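Local coordinates for molybdenum-binding-protein (Azotobacter vinelandii, PDB 1H9K) that binds oxyanions of the molybdate type, here tungstate, and probably serves as a cytoplasmic store or buffer of molybdenum, at residues A8-K13 / T108-M113; A60-P65 / S137-G142. All coordinates share one frame; numbering follows the deposited sequence.

Contact 1. Residues A8-K13 / T108-M113; sequences ARNVFK and TEITSM. With WO4 (tungstate(VI)ion), chain C.
The side-chain amide of Asn10 reads the backbone of Thr111 at both of its polar ends. Asn10 OD1 accepts the amide of Thr111 N at 2.7 Å on a lone pair in the carbonyl plane, and Asn10 ND2 gives a nearly straight bond (177°) to Thr111 O at 2.9 Å. With CG beside its own backbone N (chi1 -56°), Asn10 presents its amide as a strand edge would, which suits asparagine to join strands whose axes lie 7.5 Å apart, too far for a ladder. The other proton of ND2 goes to Val62 O. Two waters reach Asn10 OD1: one lies 2.8 Å from Glu109 O, the other beside Thr111 OG1, which also bonds Thr101. The chain carries two TOBE regions of the OB clan, and this bridge joins strand 10-21, in the first, to strand 109-115, an outer strand of the chain's other sheet. The edge of the Phe12 ring meets Glu109 O in plane, CE2 3.2 Å from it. Among apolar contacts, Thr108 CG2 meets the same CE2 obliquely and Arg9 CB packs on Thr111 CB. At the tungstate, Arg9 N donates to O2 at 2.9 Å, whereas the guanidinium runs on to Glu121 of the second subunit.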
loop_
_atom_site.group_PDB
_atom_site.type_symbol
_atom_site.label_atom_id
_atom_site.label_comp_id
_atom_site.label_asym_id
_atom_site.label_seq_id
_atom_site.Cartn_x
_atom_site.Cartn_y
_atom_site.Cartn_z
ATOM N N ALA A 8 -7.511 7.081 8.628
ATOM C CA ALA A 8 -6.670 7.783 7.653
ATOM C C ALA A 8 -6.389 9.206 8.044
ATOM O O ALA A 8 -7.285 10.000 8.298
ATOM C CB ALA A 8 -7.362 7.697 6.275
ATOM N N ARG A 9 -5.095 9.606 7.912
ATOM C CA ARG A 9 -4.761 10.967 8.251
ATOM C C ARG A 9 -5.234 11.923 7.147
ATOM O O ARG A 9 -5.383 13.122 7.371
ATOM C CB ARG A 9 -3.266 11.166 8.492
ATOM C CG ARG A 9 -2.711 10.369 9.684
ATOM C CD ARG A 9 -3.361 10.852 10.976
ATOM N NE ARG A 9 -4.657 10.276 11.219
ATOM C CZ ARG A 9 -5.656 10.802 11.929
ATOM N NH1 ARG A 9 -5.522 11.991 12.538
ATOM N NH2 ARG A 9 -6.790 10.168 12.059
ATOM N N ASN A 10 -5.523 11.401 5.961
ATOM C CA ASN A 10 -5.939 12.331 4.920
ATOM C C ASN A 10 -7.329 11.979 4.406
ATOM O O ASN A 10 -7.542 10.864 3.920
ATOM C CB ASN A 10 -4.988 12.128 3.719
ATOM C CG ASN A 10 -3.538 12.314 4.139
ATOM O OD1 ASN A 10 -3.198 13.434 4.575
ATOM N ND2 ASN A 10 -2.669 11.357 4.113
ATOM N N VAL A 11 -8.293 12.849 4.693
ATOM C CA VAL A 11 -9.664 12.625 4.212
ATOM C C VAL A 11 -10.166 13.920 3.559
ATOM O O VAL A 11 -10.229 14.947 4.245
ATOM C CB VAL A 11 -10.578 12.261 5.401
ATOM C CG1 VAL A 11 -12.041 12.086 4.959
ATOM C CG2 VAL A 11 -10.195 10.958 6.115
ATOM N N PHE A 12 -10.271 13.945 2.230
ATOM C CA PHE A 12 -10.540 15.215 1.558
ATOM C C PHE A 12 -11.903 15.217 0.884
ATOM O O PHE A 12 -12.249 14.192 0.283
ATOM C CB PHE A 12 -9.517 15.411 0.436
ATOM C CG PHE A 12 -8.080 15.350 0.879
ATOM C CD1 PHE A 12 -7.246 14.386 0.364
ATOM C CD2 PHE A 12 -7.604 16.278 1.775
ATOM C CE1 PHE A 12 -5.903 14.379 0.759
ATOM C CE2 PHE A 12 -6.282 16.255 2.203
ATOM C CZ PHE A 12 -5.442 15.293 1.687
ATOM N N LYS A 13 -12.665 16.303 1.061
ATOM C CA LYS A 13 -13.931 16.361 0.308
ATOM C C LYS A 13 -13.675 17.130 -0.980
ATOM O O LYS A 13 -12.878 18.066 -1.083
ATOM C CB LYS A 13 -15.066 16.945 1.149
ATOM C CG LYS A 13 -16.373 17.257 0.480
ATOM C CD LYS A 13 -17.212 16.124 -0.086
ATOM C CE LYS A 13 -18.296 15.647 0.853
ATOM N NZ LYS A 13 -19.050 14.470 0.342
ATOM N N THR A 108 -4.986 22.987 1.371
ATOM C CA THR A 108 -5.174 21.600 1.806
ATOM C C THR A 108 -3.934 21.074 2.534
ATOM O O THR A 108 -2.847 21.443 2.111
ATOM C CB THR A 108 -5.491 20.725 0.592
ATOM O OG1 THR A 108 -6.580 21.294 -0.161
ATOM C CG2 THR A 108 -5.889 19.332 1.058
ATOM N N GLU A 109 -4.084 20.308 3.603
ATOM C CA GLU A 109 -2.896 19.764 4.269
ATOM C C GLU A 109 -2.842 18.270 3.937
ATOM O O GLU A 109 -3.935 17.708 3.839
ATOM C CB GLU A 109 -2.914 19.897 5.792
ATOM C CG GLU A 109 -3.051 21.385 6.103
ATOM C CD GLU A 109 -2.912 21.750 7.563
ATOM O OE1 GLU A 109 -2.955 22.978 7.830
ATOM O OE2 GLU A 109 -2.774 20.872 8.436
ATOM N N ILE A 110 -1.648 17.771 3.681
ATOM C CA ILE A 110 -1.534 16.335 3.433
ATOM C C ILE A 110 -0.526 15.770 4.406
ATOM O O ILE A 110 0.488 16.438 4.669
ATOM C CB ILE A 110 -1.095 16.001 2.017
ATOM C CG1 ILE A 110 -0.829 14.488 1.894
ATOM C CG2 ILE A 110 0.154 16.750 1.595
ATOM C CD1 ILE A 110 -1.061 13.995 0.471
ATOM N N THR A 111 -0.817 14.594 4.949
ATOM C CA THR A 111 0.102 14.038 5.969
ATOM C C THR A 111 0.738 12.752 5.484
ATOM O O THR A 111 0.020 11.891 4.979
ATOM C CB THR A 111 -0.676 13.785 7.259
ATOM O OG1 THR A 111 -0.978 15.059 7.872
ATOM C CG2 THR A 111 0.176 13.083 8.327
ATOM N N SER A 112 2.059 12.615 5.650
ATOM C CA SER A 112 2.775 11.442 5.194
ATOM C C SER A 112 3.506 10.788 6.371
ATOM O O SER A 112 3.888 11.519 7.306
ATOM C CB SER A 112 3.847 11.870 4.155
ATOM O OG SER A 112 4.720 10.771 3.893
ATOM N N MET A 113 3.599 9.472 6.441
ATOM C CA MET A 113 4.403 8.794 7.440
ATOM C C MET A 113 5.650 8.287 6.698
ATOM O O MET A 113 5.484 7.575 5.686
ATOM C CB MET A 113 3.733 7.579 8.051
ATOM C CG MET A 113 4.301 6.814 9.222
ATOM S SD MET A 113 4.541 7.805 10.688
ATOM C CE MET A 113 2.966 7.602 11.533
HETATM W W WO4 C . -3.445 6.234 9.471
HETATM O O1 WO4 C . -1.919 5.223 9.368
HETATM O O2 WO4 C . -3.222 7.452 8.162
HETATM O O3 WO4 C . -4.839 5.142 9.109
HETATM O O4 WO4 C . -3.519 6.947 11.123
HETATM O O HOH W 1 -4.940 15.683 5.472
HETATM O O HOH W 2 -3.132 15.704 6.825
#

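Contact 2. Residues A60-P65 / S137-G142. With WO4 (tungstate(VI)ion), chain C; PO4 (phosphate ion), chain D; PO4 (phosphate ion), chain E.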
loop_
_atom_site.group_PDB
_atom_site.type_symbol
_atom_site.label_atom_id
_atom_site.label_comp_id
_atom_site.label_asym_id
_atom_site.label_seq_id
_atom_site.Cartn_x
_atom_site.Cartn_y
_atom_site.Cartn_z
ATOM N N ALA A 60 -12.080 11.602 -0.587
ATOM C CA ALA A 60 -10.934 10.759 -1.025
ATOM C C ALA A 60 -10.186 10.410 0.292
ATOM O O ALA A 60 -9.950 11.368 1.013
ATOM C CB ALA A 60 -10.059 11.523 -1.983
ATOM N N VAL A 61 -9.823 9.152 0.460
ATOM C CA VAL A 61 -9.162 8.789 1.722
ATOM C C VAL A 61 -7.786 8.214 1.391
ATOM O O VAL A 61 -7.701 7.341 0.520
ATOM C CB VAL A 61 -10.039 7.738 2.448
ATOM C CG1 VAL A 61 -9.318 7.224 3.686
ATOM C CG2 VAL A 61 -11.389 8.347 2.865
ATOM N N VAL A 62 -6.743 8.758 2.039
ATOM C CA VAL A 62 -5.379 8.223 1.783
ATOM C C VAL A 62 -4.681 7.981 3.112
ATOM O O VAL A 62 -4.511 8.911 3.892
ATOM C CB VAL A 62 -4.563 9.220 0.937
ATOM C CG1 VAL A 62 -3.171 8.612 0.683
ATOM C CG2 VAL A 62 -5.209 9.537 -0.399
ATOM N N LYS A 63 -4.224 6.738 3.364
ATOM C CA LYS A 63 -3.531 6.493 4.647
ATOM C C LYS A 63 -2.168 7.157 4.602
ATOM O O LYS A 63 -1.465 7.142 3.583
ATOM C CB LYS A 63 -3.408 4.978 4.788
ATOM C CG LYS A 63 -3.600 4.356 6.157
ATOM C CD LYS A 63 -2.904 2.979 6.172
ATOM C CE LYS A 63 -2.369 2.776 7.629
ATOM N NZ LYS A 63 -3.541 2.401 8.475
ATOM N N ALA A 64 -1.679 7.653 5.744
ATOM C CA ALA A 64 -0.361 8.325 5.774
ATOM C C ALA A 64 0.822 7.572 5.225
ATOM O O ALA A 64 1.642 8.127 4.471
ATOM C CB ALA A 64 -0.076 8.795 7.192
ATOM N N PRO A 65 1.011 6.287 5.521
ATOM C CA PRO A 65 2.088 5.464 5.010
ATOM C C PRO A 65 2.035 5.251 3.512
ATOM O O PRO A 65 3.004 4.750 2.950
ATOM C CB PRO A 65 1.975 4.116 5.711
ATOM C CG PRO A 65 0.803 4.181 6.599
ATOM C CD PRO A 65 0.178 5.526 6.482
ATOM N N SER A 137 -4.179 4.551 -7.490
ATOM C CA SER A 137 -4.690 3.295 -6.996
ATOM C C SER A 137 -4.581 3.233 -5.476
ATOM O O SER A 137 -5.099 2.280 -4.896
ATOM C CB SER A 137 -4.022 2.129 -7.733
ATOM O OG SER A 137 -2.638 2.035 -7.444
ATOM N N ASN A 138 -3.962 4.193 -4.748
ATOM C CA ASN A 138 -3.938 4.089 -3.297
ATOM C C ASN A 138 -4.906 5.096 -2.662
ATOM O O ASN A 138 -4.697 5.653 -1.575
ATOM C CB ASN A 138 -2.539 4.259 -2.694
ATOM C CG ASN A 138 -1.591 3.152 -3.127
ATOM O OD1 ASN A 138 -0.427 3.469 -3.339
ATOM N ND2 ASN A 138 -2.071 1.927 -3.230
ATOM N N VAL A 139 -5.830 5.600 -3.502
ATOM C CA VAL A 139 -6.826 6.545 -2.974
ATOM C C VAL A 139 -8.150 5.798 -2.912
ATOM O O VAL A 139 -8.578 5.302 -3.950
ATOM C CB VAL A 139 -6.928 7.770 -3.913
ATOM C CG1 VAL A 139 -7.909 8.804 -3.367
ATOM C CG2 VAL A 139 -5.559 8.469 -4.084
ATOM N N ILE A 140 -8.763 5.722 -1.746
ATOM C CA ILE A 140 -10.072 5.126 -1.589
ATOM C C ILE A 140 -11.088 6.251 -1.703
ATOM O O ILE A 140 -10.892 7.338 -1.143
ATOM C CB ILE A 140 -10.137 4.430 -0.208
ATOM C CG1 ILE A 140 -9.215 3.180 -0.330
ATOM C CG2 ILE A 140 -11.529 3.966 0.205
ATOM C CD1 ILE A 140 -8.885 2.635 1.086
ATOM N N LEU A 141 -12.190 5.967 -2.374
ATOM C CA LEU A 141 -13.240 6.971 -2.505
ATOM C C LEU A 141 -14.457 6.607 -1.678
ATOM O O LEU A 141 -14.751 5.444 -1.395
ATOM C CB LEU A 141 -13.690 7.062 -3.983
ATOM C CG LEU A 141 -12.693 7.682 -4.945
ATOM C CD1 LEU A 141 -13.290 7.689 -6.354
ATOM C CD2 LEU A 141 -12.276 9.054 -4.456
ATOM N N GLY A 142 -15.139 7.679 -1.234
ATOM C CA GLY A 142 -16.372 7.446 -0.490
ATOM C C GLY A 142 -17.475 8.354 -1.088
ATOM O O GLY A 142 -17.146 9.482 -1.461
HETATM W W WO4 C . -3.445 6.234 9.471
HETATM O O1 WO4 C . -1.919 5.223 9.368
HETATM O O2 WO4 C . -3.222 7.452 8.162
HETATM O O3 WO4 C . -4.839 5.142 9.109
HETATM O O4 WO4 C . -3.519 6.947 11.123
HETATM P P PO4 D . -1.055 5.217 -10.647
HETATM O O1 PO4 D . 0.217 4.427 -10.802
HETATM O O2 PO4 D . -2.157 4.375 -9.946
HETATM O O3 PO4 D . -0.867 6.544 -9.946
HETATM O O4 PO4 D . -1.555 5.630 -12.079
HETATM P P PO4 E . -1.290 0.980 -11.290
HETATM O O1 PO4 E . -1.558 -0.134 -12.320
HETATM O O2 PO4 E . 0.020 1.715 -11.573
HETATM O O3 PO4 E . -2.406 2.028 -11.214
HETATM O O4 PO4 E . -1.224 0.235 -9.899
#
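Val61 and Ile140 face each other as an antiparallel hydrogen-bonded pair. Val61 N reaches Ile140 O at 2.6 Å, and the return bond from Ile140 N to Val61 O is 3.0 Å, both donors in the carbonyl plane. One step along, Ala60 and Leu141 form the non-hydrogen-bonded pair, with a CA-H...O contact of 3.4 Å from Ala60 CA to Ile140 O. Small Ala60 lets larger groups close over CB, Val139 CG1 at 3.7 Å and Leu141 CD2 at 4.1 Å from it. With CG1 anti to the backbone N (chi1 -179°), Val62 sets CG2 beside that N, where it meets Val139 CG2 at 3.9 Å, a fit for branched valine. Past this pairing the segments part toward different anions. Ala64 N points almost straight (179°) at tungstate O2, and Lys63 NZ donates to O3, its positive charge suited to an oxyanion; Ser7, Arg9 N and Thr115 of the second subunit complete the grip. Ser137 N instead binds a phosphate, probably from the crystallisation liquor. Leu141 packs against strands 25-32 and 37-43, Val62 and Val139 on strand 129-134, and strand 57-62 lies between strands 10-21 and 140-143, where Gly142 carries the sheet into the second subunit.

From the N terminus the chain enters contact 1 at 8-13, runs through strands 25-32 and 37-43 and helix 44-49, and returns at 60-65, the first half of contact 2. It then crosses into the second TOBE region, where 108-113 closes contact 1 across 94 intervening residues; after helix 116-122 and strand 129-134, 137-142 closes contact 2 over 71. The two closures therefore cross rather than nest. Strands 10-21 and 57-62 are neighbours in one sheet, joined by probable bonds from Phe12 O to Ala60 N and Asn10 O to Val62 N. Contact 1 fastens an outer strand of the second sheet to this pair, contact 2 adds the C-terminal strand to it, and both border the same tungstate and the second subunit.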